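Local atomic coordinates of protein SSD1 (Saccharomyces cerevisiae S288C, PDB entry 7AM1), a protein that binds mRNA untranslated regions and represses translation, as a non-enzymatic member of the RNase II family implicated in control of the G1 phase of the cell cycle. Residues L739-S744 and I883-K888; E363-A368 and S473-L478; E65-A70 and V210-R215; E280-A285 and G306-P311. All coordinates share one frame; numbering follows the deposited sequence.

Contacts 2, 3 and 4 each lie within one beta sheet of this piece of the longer Ssd1 protein, whereas contact 1 joins two sheets; none touches another. Contact 3 lies in the N-terminal sheet and contact 4 in cold-shock domain 2; these two are the closest pair, with centres about 30 Å apart and nearest atoms about 11 Å apart. Contact 2 belongs to the RNB domain and stands alone, its centre about 47 Å or more from those of the others. It is separated most from contact 1, in the C-terminal region, at about 52 Å between centres and across the centre of the chain. A pentaethylene glycol, probably from the crystallisation liquor, approaches the Arg215 side chain of contact 3 to about 3 Å.

Contact 1: L739-S744 and I883-K888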
loop_
_atom_site.group_PDB
_atom_site.type_symbol
_atom_site.label_atom_id
_atom_site.label_comp_id
_atom_site.label_asym_id
_atom_site.label_seq_id
_atom_site.Cartn_x
_atom_site.Cartn_y
_atom_site.Cartn_z
ATOM N N LEU A 739 5.452 -10.836 -16.493
ATOM C CA LEU A 739 4.077 -10.883 -16.008
ATOM C C LEU A 739 3.058 -10.532 -17.081
ATOM O O LEU A 739 1.999 -11.164 -17.151
ATOM C CB LEU A 739 3.921 -9.938 -14.813
ATOM C CG LEU A 739 2.637 -10.048 -13.991
ATOM C CD1 LEU A 739 2.410 -11.471 -13.520
ATOM C CD2 LEU A 739 2.701 -9.102 -12.797
ATOM N N GLN A 740 3.361 -9.543 -17.924
ATOM C CA GLN A 740 2.484 -9.136 -19.011
ATOM C C GLN A 740 3.336 -8.709 -20.199
ATOM O O GLN A 740 4.403 -8.113 -20.027
ATOM C CB GLN A 740 1.559 -7.980 -18.597
ATOM C CG GLN A 740 0.392 -8.373 -17.686
ATOM C CD GLN A 740 -0.639 -9.236 -18.391
ATOM O OE1 GLN A 740 -1.490 -8.738 -19.129
ATOM N NE2 GLN A 740 -0.560 -10.538 -18.173
ATOM N N VAL A 741 2.846 -8.994 -21.400
ATOM C CA VAL A 741 3.514 -8.607 -22.635
ATOM C C VAL A 741 2.616 -7.638 -23.389
ATOM O O VAL A 741 1.395 -7.819 -23.448
ATOM C CB VAL A 741 3.851 -9.836 -23.506
ATOM C CG1 VAL A 741 4.423 -9.402 -24.841
ATOM C CG2 VAL A 741 4.841 -10.734 -22.785
ATOM N N TYR A 742 3.227 -6.602 -23.952
ATOM C CA TYR A 742 2.519 -5.597 -24.727
ATOM C C TYR A 742 3.208 -5.442 -26.079
ATOM O O TYR A 742 4.211 -6.098 -26.371
ATOM C CB TYR A 742 2.464 -4.259 -23.980
ATOM C CG TYR A 742 2.014 -4.374 -22.539
ATOM C CD1 TYR A 742 0.680 -4.593 -22.220
ATOM C CD2 TYR A 742 2.926 -4.270 -21.497
ATOM C CE1 TYR A 742 0.264 -4.698 -20.898
ATOM C CE2 TYR A 742 2.525 -4.373 -20.177
ATOM C CZ TYR A 742 1.192 -4.585 -19.880
ATOM O OH TYR A 742 0.794 -4.691 -18.565
ATOM N N GLU A 743 2.657 -4.550 -26.904
ATOM C CA GLU A 743 3.142 -4.383 -28.270
ATOM C C GLU A 743 4.571 -3.849 -28.323
ATOM O O GLU A 743 5.328 -4.200 -29.236
ATOM C CB GLU A 743 2.189 -3.461 -29.035
ATOM C CG GLU A 743 1.985 -2.100 -28.393
ATOM C CD GLU A 743 1.244 -1.141 -29.299
ATOM O OE1 GLU A 743 0.745 -1.588 -30.357
ATOM O OE2 GLU A 743 1.163 0.058 -28.953
ATOM N N SER A 744 4.966 -2.998 -27.372
ATOM C CA SER A 744 6.304 -2.416 -27.418
ATOM C C SER A 744 6.933 -2.350 -26.030
ATOM O O SER A 744 7.854 -1.554 -25.808
ATOM C CB SER A 744 6.236 -1.029 -28.086
ATOM O OG SER A 744 7.499 -0.385 -28.127
ATOM N N ILE A 883 9.811 -12.947 -25.991
ATOM C CA ILE A 883 9.370 -12.603 -24.643
ATOM C C ILE A 883 7.995 -13.228 -24.435
ATOM O O ILE A 883 7.030 -12.867 -25.121
ATOM C CB ILE A 883 9.326 -11.080 -24.433
ATOM C CG1 ILE A 883 10.638 -10.420 -24.880
ATOM C CG2 ILE A 883 9.047 -10.752 -22.977
ATOM C CD1 ILE A 883 11.847 -10.822 -24.061
ATOM N N HIS A 884 7.907 -14.161 -23.488
ATOM C CA HIS A 884 6.675 -14.866 -23.172
ATOM C C HIS A 884 6.245 -14.550 -21.747
ATOM O O HIS A 884 7.080 -14.353 -20.861
ATOM C CB HIS A 884 6.836 -16.391 -23.290
ATOM C CG HIS A 884 7.156 -16.874 -24.667
ATOM N ND1 HIS A 884 6.201 -17.401 -25.510
ATOM C CD2 HIS A 884 8.327 -16.930 -25.344
ATOM C CE1 HIS A 884 6.769 -17.750 -26.650
ATOM N NE2 HIS A 884 8.058 -17.475 -26.576
ATOM N N GLU A 885 4.936 -14.538 -21.519
ATOM C CA GLU A 885 4.437 -14.333 -20.166
ATOM C C GLU A 885 4.857 -15.500 -19.279
ATOM O O GLU A 885 4.816 -16.661 -19.689
ATOM C CB GLU A 885 2.916 -14.168 -20.187
ATOM C CG GLU A 885 2.486 -12.848 -20.816
ATOM C CD GLU A 885 0.982 -12.687 -20.948
ATOM O OE1 GLU A 885 0.262 -13.708 -20.983
ATOM O OE2 GLU A 885 0.527 -11.525 -21.028
ATOM N N LEU A 886 5.308 -15.172 -18.068
ATOM C CA LEU A 886 5.762 -16.118 -17.049
ATOM C C LEU A 886 7.100 -16.764 -17.386
ATOM O O LEU A 886 7.522 -17.691 -16.683
ATOM C CB LEU A 886 4.720 -17.211 -16.772
ATOM C CG LEU A 886 3.381 -16.689 -16.238
ATOM C CD1 LEU A 886 2.470 -17.831 -15.805
ATOM C CD2 LEU A 886 3.593 -15.717 -15.078
ATOM N N GLN A 887 7.784 -16.307 -18.431
ATOM C CA GLN A 887 9.142 -16.761 -18.676
ATOM C C GLN A 887 10.114 -15.995 -17.783
ATOM O O GLN A 887 9.841 -14.878 -17.336
ATOM C CB GLN A 887 9.521 -16.572 -20.144
ATOM N N LYS A 888 11.256 -16.619 -17.512
ATOM C CA LYS A 888 12.340 -15.963 -16.794
ATOM C C LYS A 888 13.217 -15.219 -17.792
ATOM O O LYS A 888 13.458 -15.701 -18.902
ATOM C CB LYS A 888 13.169 -16.979 -16.008
ATOM C CG LYS A 888 12.355 -17.869 -15.078
ATOM C CD LYS A 888 11.739 -17.055 -13.944
ATOM C CE LYS A 888 10.879 -17.914 -13.021
ATOM N NZ LYS A 888 9.454 -17.990 -13.466
HETATM O O HOH W 1 -2.126 -12.657 -19.638
#
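Leu739 and Glu885 bring their backbones together near the ends of two strands, with CA atoms 5.4 Å apart. Strand 732-741 runs out at Val741, while 883-888 leaves strand 878-884 through a type II beta turn from His884 to Gln887, passing from one antiparallel sheet to the next. Gln740 is bent at its second torsion (chi2 -68°), which folds the amide back so that NE2 donates to Leu739 O at 2.8 Å. The same NE2 gives a hydrogen bond to a water 3.0 Å away, and this water donates in turn to Glu885 OE1 at 2.9 Å. The amide and carboxylate planes are 33° apart. Glu885 OE2 takes a weak bond from Val741 N (3.5 Å), but its stronger partner is Arg776, by a salt bridge. Nearer the backbone, Val741 CG2 rests on Glu885 CG at 3.7 Å and faces Ile883 CG2 at 4.2 Å. Were Gln740 an alanine, the water would probably lose the N-H it accepts and Leu739 O this side-chain donor, weakening the water bridge to Glu885 OE1. The arginine, with the water and a weak backbone N-H, probably offsets the glutamate's charge, consistent with an ionised carboxylate at this buried junction of two sheets.

Contact 2: E363-A368 and S473-L478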
loop_
_atom_site.group_PDB
_atom_site.type_symbol
_atom_site.label_atom_id
_atom_site.label_comp_id
_atom_site.label_asym_id
_atom_site.label_seq_id
_atom_site.Cartn_x
_atom_site.Cartn_y
_atom_site.Cartn_z
ATOM N N GLU A 363 -3.577 -20.233 36.795
ATOM C CA GLU A 363 -4.687 -20.639 35.948
ATOM C C GLU A 363 -4.518 -20.241 34.494
ATOM O O GLU A 363 -5.028 -20.940 33.617
ATOM C CB GLU A 363 -6.001 -20.031 36.457
ATOM C CG GLU A 363 -6.393 -20.433 37.872
ATOM C CD GLU A 363 -6.777 -21.897 38.001
ATOM O OE1 GLU A 363 -7.242 -22.490 37.006
ATOM O OE2 GLU A 363 -6.625 -22.451 39.110
ATOM N N TYR A 364 -3.832 -19.134 34.220
ATOM C CA TYR A 364 -3.685 -18.616 32.867
ATOM C C TYR A 364 -2.219 -18.310 32.619
ATOM O O TYR A 364 -1.564 -17.675 33.451
ATOM C CB TYR A 364 -4.536 -17.356 32.657
ATOM C CG TYR A 364 -6.005 -17.584 32.912
ATOM C CD1 TYR A 364 -6.821 -18.112 31.925
ATOM C CD2 TYR A 364 -6.572 -17.286 34.142
ATOM C CE1 TYR A 364 -8.160 -18.331 32.148
ATOM C CE2 TYR A 364 -7.914 -17.507 34.381
ATOM C CZ TYR A 364 -8.703 -18.029 33.377
ATOM O OH TYR A 364 -10.041 -18.255 33.600
ATOM N N ASN A 365 -1.707 -18.791 31.490
ATOM C CA ASN A 365 -0.354 -18.495 31.030
ATOM C C ASN A 365 -0.500 -17.561 29.832
ATOM O O ASN A 365 -0.504 -17.989 28.678
ATOM C CB ASN A 365 0.407 -19.762 30.672
ATOM C CG ASN A 365 1.863 -19.491 30.339
ATOM O OD1 ASN A 365 2.271 -18.343 30.151
ATOM N ND2 ASN A 365 2.657 -20.550 30.268
ATOM N N ILE A 366 -0.658 -16.278 30.119
ATOM C CA ILE A 366 -0.862 -15.270 29.086
ATOM C C ILE A 366 0.497 -14.805 28.588
ATOM O O ILE A 366 1.367 -14.426 29.382
ATOM C CB ILE A 366 -1.685 -14.091 29.625
ATOM C CG1 ILE A 366 -3.120 -14.536 29.908
ATOM C CG2 ILE A 366 -1.709 -12.944 28.619
ATOM C CD1 ILE A 366 -3.894 -13.583 30.786
ATOM N N PHE A 367 0.692 -14.835 27.278
ATOM C CA PHE A 367 1.895 -14.260 26.699
ATOM C C PHE A 367 1.505 -13.048 25.868
ATOM O O PHE A 367 0.605 -13.120 25.024
ATOM C CB PHE A 367 2.689 -15.283 25.871
ATOM C CG PHE A 367 1.889 -16.008 24.826
ATOM C CD1 PHE A 367 1.125 -17.109 25.161
ATOM C CD2 PHE A 367 1.935 -15.608 23.498
ATOM C CE1 PHE A 367 0.398 -17.787 24.200
ATOM C CE2 PHE A 367 1.210 -16.284 22.530
ATOM C CZ PHE A 367 0.439 -17.374 22.885
ATOM N N ALA A 368 2.160 -11.928 26.147
ATOM C CA ALA A 368 1.972 -10.720 25.365
ATOM C C ALA A 368 2.814 -10.824 24.103
ATOM O O ALA A 368 3.927 -11.356 24.132
ATOM C CB ALA A 368 2.371 -9.489 26.176
ATOM N N SER A 473 -2.328 -10.172 33.562
ATOM C CA SER A 473 -0.961 -9.984 34.040
ATOM C C SER A 473 -0.112 -11.004 33.299
ATOM O O SER A 473 -0.014 -12.164 33.708
ATOM C CB SER A 473 -0.861 -10.178 35.555
ATOM O OG SER A 473 0.451 -9.896 36.009
ATOM N N PRO A 474 0.511 -10.607 32.183
ATOM C CA PRO A 474 1.205 -11.596 31.347
ATOM C C PRO A 474 2.273 -12.360 32.117
ATOM O O PRO A 474 2.974 -11.810 32.968
ATOM C CB PRO A 474 1.820 -10.748 30.226
ATOM C CG PRO A 474 0.974 -9.522 30.173
ATOM C CD PRO A 474 0.548 -9.259 31.587
ATOM N N SER A 475 2.383 -13.647 31.807
ATOM C CA SER A 475 3.471 -14.459 32.329
ATOM C C SER A 475 4.706 -14.375 31.451
ATOM O O SER A 475 5.823 -14.568 31.944
ATOM C CB SER A 475 3.027 -15.917 32.455
ATOM O OG SER A 475 2.065 -16.053 33.483
ATOM N N ASN A 476 4.520 -14.086 30.165
ATOM C CA ASN A 476 5.613 -14.058 29.210
ATOM C C ASN A 476 5.320 -13.003 28.157
ATOM O O ASN A 476 4.175 -12.591 27.963
ATOM C CB ASN A 476 5.809 -15.427 28.550
ATOM C CG ASN A 476 6.190 -16.499 29.544
ATOM O OD1 ASN A 476 5.353 -17.299 29.970
ATOM N ND2 ASN A 476 7.457 -16.517 29.927
ATOM N N ILE A 477 6.375 -12.565 27.480
ATOM C CA ILE A 477 6.254 -11.677 26.331
ATOM C C ILE A 477 7.171 -12.214 25.242
ATOM O O ILE A 477 8.365 -12.430 25.482
ATOM C CB ILE A 477 6.601 -10.218 26.674
ATOM C CG1 ILE A 477 6.402 -9.335 25.440
ATOM C CG2 ILE A 477 8.021 -10.101 27.204
ATOM C CD1 ILE A 477 6.243 -7.864 25.766
ATOM N N LEU A 478 6.604 -12.457 24.062
ATOM C CA LEU A 478 7.339 -12.956 22.909
ATOM C C LEU A 478 7.222 -11.962 21.765
ATOM O O LEU A 478 6.141 -11.416 21.516
ATOM C CB LEU A 478 6.808 -14.316 22.437
ATOM C CG LEU A 478 7.182 -15.561 23.236
ATOM C CD1 LEU A 478 6.444 -16.766 22.677
ATOM C CD2 LEU A 478 8.682 -15.791 23.214
HETATM O O HOH W 2 -0.468 -15.183 32.748
#
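Ile366 O is gripped by two successive backbone N-H groups, Ser475 N at 2.7 Å and Asn476 N at 3.3 Å, both in its carbonyl plane. Ser475 has a helix-like backbone conformation, which kinks the chain and lets neighbouring amides converge on one oxygen. Beyond this kink regular parallel pairing sets in: Ala368 N bonds to Asn476 O at 2.8 Å, and Leu478 N meets Ala368 O at 2.9 Å. Ahead of it a water takes over. It donates to Tyr364 O and Ser473 O, accepts from Ile366 N at 2.9 Å, and is hydrogen-bonded to Ser475 OG at 2.8 Å; the hydroxyl reaches it because OG lies beside its own backbone N (chi1 -69°). The small Ala368 is received between two apolar groups, its CB 4.2 Å from Pro474 CG and 4.1 Å from Ile477 CG1. On the other face, Phe367 lays CB against Asn476 CB while its ring turns away to helix 495-510, where it meets Leu496 and Val499. Strand 476-479 is the outermost on this side of the RNB-domain sheet. The direct hydrogen bonds between the segments all run from main chain to main chain, and the water supplies donors and acceptor where the two chains part too far for direct bonds.

Contact 3: E65-A70 and V210-R215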
loop_
_atom_site.group_PDB
_atom_site.type_symbol
_atom_site.label_atom_id
_atom_site.label_comp_id
_atom_site.label_asym_id
_atom_site.label_seq_id
_atom_site.Cartn_x
_atom_site.Cartn_y
_atom_site.Cartn_z
ATOM N N GLU A 65 -8.102 14.776 -6.462
ATOM C CA GLU A 65 -7.982 13.394 -6.014
ATOM C C GLU A 65 -8.607 13.223 -4.635
ATOM O O GLU A 65 -8.358 14.015 -3.723
ATOM C CB GLU A 65 -6.505 12.991 -5.983
ATOM C CG GLU A 65 -6.233 11.624 -5.364
ATOM C CD GLU A 65 -6.563 10.481 -6.302
ATOM O OE1 GLU A 65 -6.632 9.325 -5.830
ATOM O OE2 GLU A 65 -6.773 10.742 -7.507
ATOM N N GLY A 66 -9.444 12.194 -4.498
ATOM C CA GLY A 66 -10.070 11.866 -3.236
ATOM C C GLY A 66 -11.365 12.593 -2.955
ATOM O O GLY A 66 -12.073 12.223 -2.008
ATOM N N ASP A 67 -11.692 13.620 -3.738
ATOM C CA ASP A 67 -12.946 14.332 -3.559
ATOM C C ASP A 67 -14.130 13.386 -3.709
ATOM O O ASP A 67 -14.128 12.488 -4.555
ATOM C CB ASP A 67 -13.082 15.462 -4.588
ATOM C CG ASP A 67 -12.263 16.692 -4.240
ATOM O OD1 ASP A 67 -11.617 16.714 -3.172
ATOM O OD2 ASP A 67 -12.278 17.650 -5.044
ATOM N N LEU A 68 -15.146 13.600 -2.879
ATOM C CA LEU A 68 -16.485 13.102 -3.162
ATOM C C LEU A 68 -17.162 14.083 -4.112
ATOM O O LEU A 68 -17.295 15.268 -3.787
ATOM C CB LEU A 68 -17.288 12.955 -1.874
ATOM C CG LEU A 68 -18.716 12.427 -2.035
ATOM C CD1 LEU A 68 -18.704 10.979 -2.492
ATOM C CD2 LEU A 68 -19.487 12.582 -0.733
ATOM N N VAL A 69 -17.561 13.605 -5.289
ATOM C CA VAL A 69 -18.115 14.466 -6.326
ATOM C C VAL A 69 -19.488 13.960 -6.740
ATOM O O VAL A 69 -19.802 12.770 -6.620
ATOM C CB VAL A 69 -17.183 14.550 -7.557
ATOM C CG1 VAL A 69 -15.894 15.264 -7.199
ATOM C CG2 VAL A 69 -16.887 13.152 -8.102
ATOM N N ALA A 70 -20.314 14.888 -7.210
ATOM C CA ALA A 70 -21.550 14.576 -7.914
ATOM C C ALA A 70 -21.280 14.639 -9.411
ATOM O O ALA A 70 -20.765 15.646 -9.908
ATOM C CB ALA A 70 -22.657 15.558 -7.528
ATOM N N VAL A 210 -20.285 17.876 -11.577
ATOM C CA VAL A 210 -21.137 19.057 -11.454
ATOM C C VAL A 210 -21.056 19.698 -10.079
ATOM O O VAL A 210 -21.602 20.798 -9.895
ATOM C CB VAL A 210 -22.608 18.734 -11.798
ATOM C CG1 VAL A 210 -22.711 18.216 -13.226
ATOM C CG2 VAL A 210 -23.199 17.728 -10.807
ATOM N N ALA A 211 -20.403 19.060 -9.114
ATOM C CA ALA A 211 -20.247 19.644 -7.791
ATOM C C ALA A 211 -19.253 18.805 -7.005
ATOM O O ALA A 211 -19.112 17.602 -7.245
ATOM C CB ALA A 211 -21.588 19.723 -7.049
ATOM N N VAL A 212 -18.563 19.453 -6.073
ATOM C CA VAL A 212 -17.741 18.762 -5.089
ATOM C C VAL A 212 -18.566 18.643 -3.817
ATOM O O VAL A 212 -18.960 19.656 -3.226
ATOM C CB VAL A 212 -16.420 19.498 -4.823
ATOM C CG1 VAL A 212 -15.643 18.789 -3.709
ATOM C CG2 VAL A 212 -15.585 19.585 -6.098
ATOM N N LEU A 213 -18.839 17.411 -3.398
ATOM C CA LEU A 213 -19.682 17.196 -2.230
ATOM C C LEU A 213 -18.879 17.213 -0.936
ATOM O O LEU A 213 -19.361 17.729 0.079
ATOM C CB LEU A 213 -20.442 15.875 -2.368
ATOM C CG LEU A 213 -21.293 15.743 -3.636
ATOM C CD1 LEU A 213 -21.936 14.365 -3.726
ATOM C CD2 LEU A 213 -22.359 16.836 -3.710
ATOM N N ASP A 214 -17.662 16.673 -0.946
ATOM C CA ASP A 214 -16.856 16.666 0.265
ATOM C C ASP A 214 -15.383 16.559 -0.101
ATOM O O ASP A 214 -15.016 15.951 -1.110
ATOM C CB ASP A 214 -17.271 15.516 1.191
ATOM C CG ASP A 214 -16.949 15.793 2.649
ATOM O OD1 ASP A 214 -16.474 16.903 2.966
ATOM O OD2 ASP A 214 -17.195 14.900 3.485
ATOM N N ARG A 215 -14.549 17.175 0.733
ATOM C CA ARG A 215 -13.101 17.138 0.587
ATOM C C ARG A 215 -12.492 17.235 1.976
ATOM O O ARG A 215 -12.883 18.106 2.758
ATOM C CB ARG A 215 -12.606 18.289 -0.293
ATOM C CG ARG A 215 -11.098 18.449 -0.337
ATOM C CD ARG A 215 -10.698 19.611 -1.262
ATOM N NE ARG A 215 -11.197 19.442 -2.626
ATOM C CZ ARG A 215 -11.298 20.427 -3.518
ATOM N NH1 ARG A 215 -10.940 21.663 -3.192
ATOM N NH2 ARG A 215 -11.764 20.175 -4.734
#
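Arg215 lays the edge of its guanidinium against the carboxylate of Asp67 in a side-on salt bridge, the two planes only 17° apart. NE donates to Asp67 OD1 at 2.8 Å and NH2 to Asp67 OD2 at 2.6 Å, each oxygen met on its syn side and both bonds nearly straight. The arginine side chain runs extended through its first two torsions and then bends at chi3 (-58°), which swings the head back alongside the aspartate. Asp67 OD2 also accepts from Leu64 N, so the carboxylate is held both by the arginine across the contact and by the backbone of its own loop. Next to this pair, Leu68 O takes two amides from the same face of its plane, Leu213 N at 2.7 Å and Asp214 N at 3.2 Å. Here Leu213 bulges and its side chain turns toward the partner strand: CB packs 3.8 Å from Leu68 CD2, and CD2 lies 4.0 Å from Ala70 CB. Farther along, Ala70 is paired by its N to Ala211 O (3.0 Å) and by its O to Val210 N (2.8 Å). Strand 210-214 therefore carries two classic beta bulges within five residues, one at Val210 and Ala211, the other at Leu213 and Asp214. Paired bulges of this kind suit a strongly curved sheet, and the five strands here, whose first and last pair, are consistent with the OB fold of a first cold-shock domain, as in RNase II relatives.

Contact 4: E280-A285 and G306-P311; sequences EKLFVA and GDIHDP
Leu282 and Ile308 form the tightly packed part of this contact, crossing at about a right angle with Leu282 CG 3.9 Å from Ile308 CG1. Two backbone bonds join the segments beside them: Leu282 N to Gly306 O at 2.9 Å, almost straight at 168°, and Ile308 N to Glu280 O, also at 2.9 Å. Ile308 presses close on that second acceptor, with CG2 3.4 Å from Glu280 O. The more open side is polar. There a turn about the CB-CG bond brings the Lys281 chain round to run side by side with the exposed Asp307, and NZ reaches Asp307 OD1 at 2.9 Å in a salt bridge. The ammonium comes from above the carboxylate plane, 37° out of it, making a single-oxygen contact. A methionine in place of Lys281 would probably leave the Asp307 carboxylate without its charged mate across the strands and freer to turn. Past Ile308, the Glu280 carboxylate and the His309 ring lie near each other, and Lys807 binds both, by a salt bridge to Glu280 OE1 and a hydrogen bond to His309 NE2. The contact closes the open end of the hairpin 281-289/298-307 in cold-shock domain 2, where a type I turn from Asp307 leads to Asp310, the N-cap of helix 311-321. That helix sets Ser317 against Leu282, while strand 221-226 flanks strand 281-289 on the side away from 298-307.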
loop_
_atom_site.group_PDB
_atom_site.type_symbol
_atom_site.label_atom_id
_atom_site.label_comp_id
_atom_site.label_asym_id
_atom_site.label_seq_id
_atom_site.Cartn_x
_atom_site.Cartn_y
_atom_site.Cartn_z
ATOM N N GLU A 280 16.386 22.837 -5.939
ATOM C CA GLU A 280 16.626 21.578 -5.243
ATOM C C GLU A 280 16.081 21.605 -3.818
ATOM O O GLU A 280 16.512 20.811 -2.974
ATOM C CB GLU A 280 18.123 21.262 -5.234
ATOM C CG GLU A 280 18.718 21.060 -6.631
ATOM C CD GLU A 280 18.697 19.620 -7.109
ATOM O OE1 GLU A 280 19.337 18.756 -6.474
ATOM O OE2 GLU A 280 18.041 19.356 -8.138
ATOM N N LYS A 281 15.148 22.510 -3.533
ATOM C CA LYS A 281 14.534 22.617 -2.219
ATOM C C LYS A 281 13.132 22.023 -2.254
ATOM O O LYS A 281 12.425 22.127 -3.264
ATOM C CB LYS A 281 14.464 24.075 -1.759
ATOM C CG LYS A 281 15.823 24.724 -1.512
ATOM C CD LYS A 281 16.540 24.131 -0.308
ATOM C CE LYS A 281 17.856 24.854 -0.043
ATOM N NZ LYS A 281 18.360 24.626 1.338
ATOM N N LEU A 282 12.734 21.395 -1.156
ATOM C CA LEU A 282 11.395 20.841 -1.022
ATOM C C LEU A 282 10.539 21.800 -0.207
ATOM O O LEU A 282 10.960 22.263 0.859
ATOM C CB LEU A 282 11.434 19.466 -0.359
ATOM C CG LEU A 282 11.702 18.284 -1.294
ATOM C CD1 LEU A 282 11.717 16.982 -0.509
ATOM C CD2 LEU A 282 10.671 18.210 -2.415
ATOM N N PHE A 283 9.355 22.110 -0.722
ATOM C CA PHE A 283 8.379 22.915 -0.009
ATOM C C PHE A 283 7.110 22.101 0.208
ATOM O O PHE A 283 6.868 21.094 -0.462
ATOM C CB PHE A 283 8.048 24.195 -0.781
ATOM C CG PHE A 283 9.226 25.112 -0.971
ATOM C CD1 PHE A 283 10.063 24.952 -2.061
ATOM C CD2 PHE A 283 9.497 26.127 -0.070
ATOM C CE1 PHE A 283 11.148 25.789 -2.254
ATOM C CE2 PHE A 283 10.583 26.969 -0.260
ATOM C CZ PHE A 283 11.408 26.795 -1.351
ATOM N N VAL A 284 6.298 22.549 1.156
ATOM C CA VAL A 284 4.954 22.022 1.356
ATOM C C VAL A 284 3.970 23.121 0.981
ATOM O O VAL A 284 4.142 24.279 1.384
ATOM C CB VAL A 284 4.737 21.547 2.802
ATOM C CG1 VAL A 284 3.328 21.010 2.975
ATOM C CG2 VAL A 284 5.756 20.471 3.165
ATOM N N ALA A 285 2.952 22.766 0.198
ATOM C CA ALA A 285 1.950 23.715 -0.265
ATOM C C ALA A 285 0.552 23.175 0.013
ATOM O O ALA A 285 0.359 21.983 0.270
ATOM C CB ALA A 285 2.116 24.008 -1.763
ATOM N N GLY A 306 13.713 21.680 3.164
ATOM C CA GLY A 306 15.153 21.609 3.081
ATOM C C GLY A 306 15.592 20.955 1.790
ATOM O O GLY A 306 14.824 20.856 0.826
ATOM N N ASP A 307 16.844 20.502 1.780
ATOM C CA ASP A 307 17.431 19.936 0.573
ATOM C C ASP A 307 16.711 18.657 0.164
ATOM O O ASP A 307 16.388 17.803 0.994
ATOM C CB ASP A 307 18.922 19.669 0.786
ATOM C CG ASP A 307 19.735 20.950 0.909
ATOM O OD1 ASP A 307 19.276 22.002 0.413
ATOM O OD2 ASP A 307 20.833 20.906 1.501
ATOM N N ILE A 308 16.478 18.531 -1.144
ATOM C CA ILE A 308 15.622 17.480 -1.681
ATOM C C ILE A 308 16.178 16.090 -1.400
ATOM O O ILE A 308 15.411 15.127 -1.261
ATOM C CB ILE A 308 15.421 17.718 -3.191
ATOM C CG1 ILE A 308 14.362 16.777 -3.751
ATOM C CG2 ILE A 308 16.734 17.526 -3.935
ATOM C CD1 ILE A 308 13.948 17.123 -5.159
ATOM N N HIS A 309 17.501 15.946 -1.326
ATOM C CA HIS A 309 18.110 14.638 -1.126
ATOM C C HIS A 309 18.715 14.469 0.262
ATOM O O HIS A 309 19.433 13.490 0.497
ATOM C CB HIS A 309 19.186 14.388 -2.186
ATOM C CG HIS A 309 18.664 14.389 -3.588
ATOM N ND1 HIS A 309 17.600 13.609 -3.987
ATOM C CD2 HIS A 309 19.059 15.076 -4.686
ATOM C CE1 HIS A 309 17.361 13.814 -5.270
ATOM N NE2 HIS A 309 18.231 14.703 -5.717
ATOM N N ASP A 310 18.434 15.375 1.189
ATOM C CA ASP A 310 18.838 15.152 2.572
ATOM C C ASP A 310 18.007 14.016 3.160
ATOM O O ASP A 310 16.774 14.042 3.057
ATOM C CB ASP A 310 18.664 16.415 3.407
ATOM C CG ASP A 310 18.859 16.156 4.890
ATOM O OD1 ASP A 310 20.026 16.073 5.327
ATOM O OD2 ASP A 310 17.850 16.021 5.618
ATOM N N PRO A 311 18.631 13.004 3.772
ATOM C CA PRO A 311 17.838 11.850 4.235
ATOM C C PRO A 311 16.717 12.227 5.192
ATOM O O PRO A 311 15.586 11.751 5.031
ATOM C CB PRO A 311 18.889 10.944 4.899
ATOM C CG PRO A 311 20.073 11.829 5.159
ATOM C CD PRO A 311 20.066 12.852 4.073
#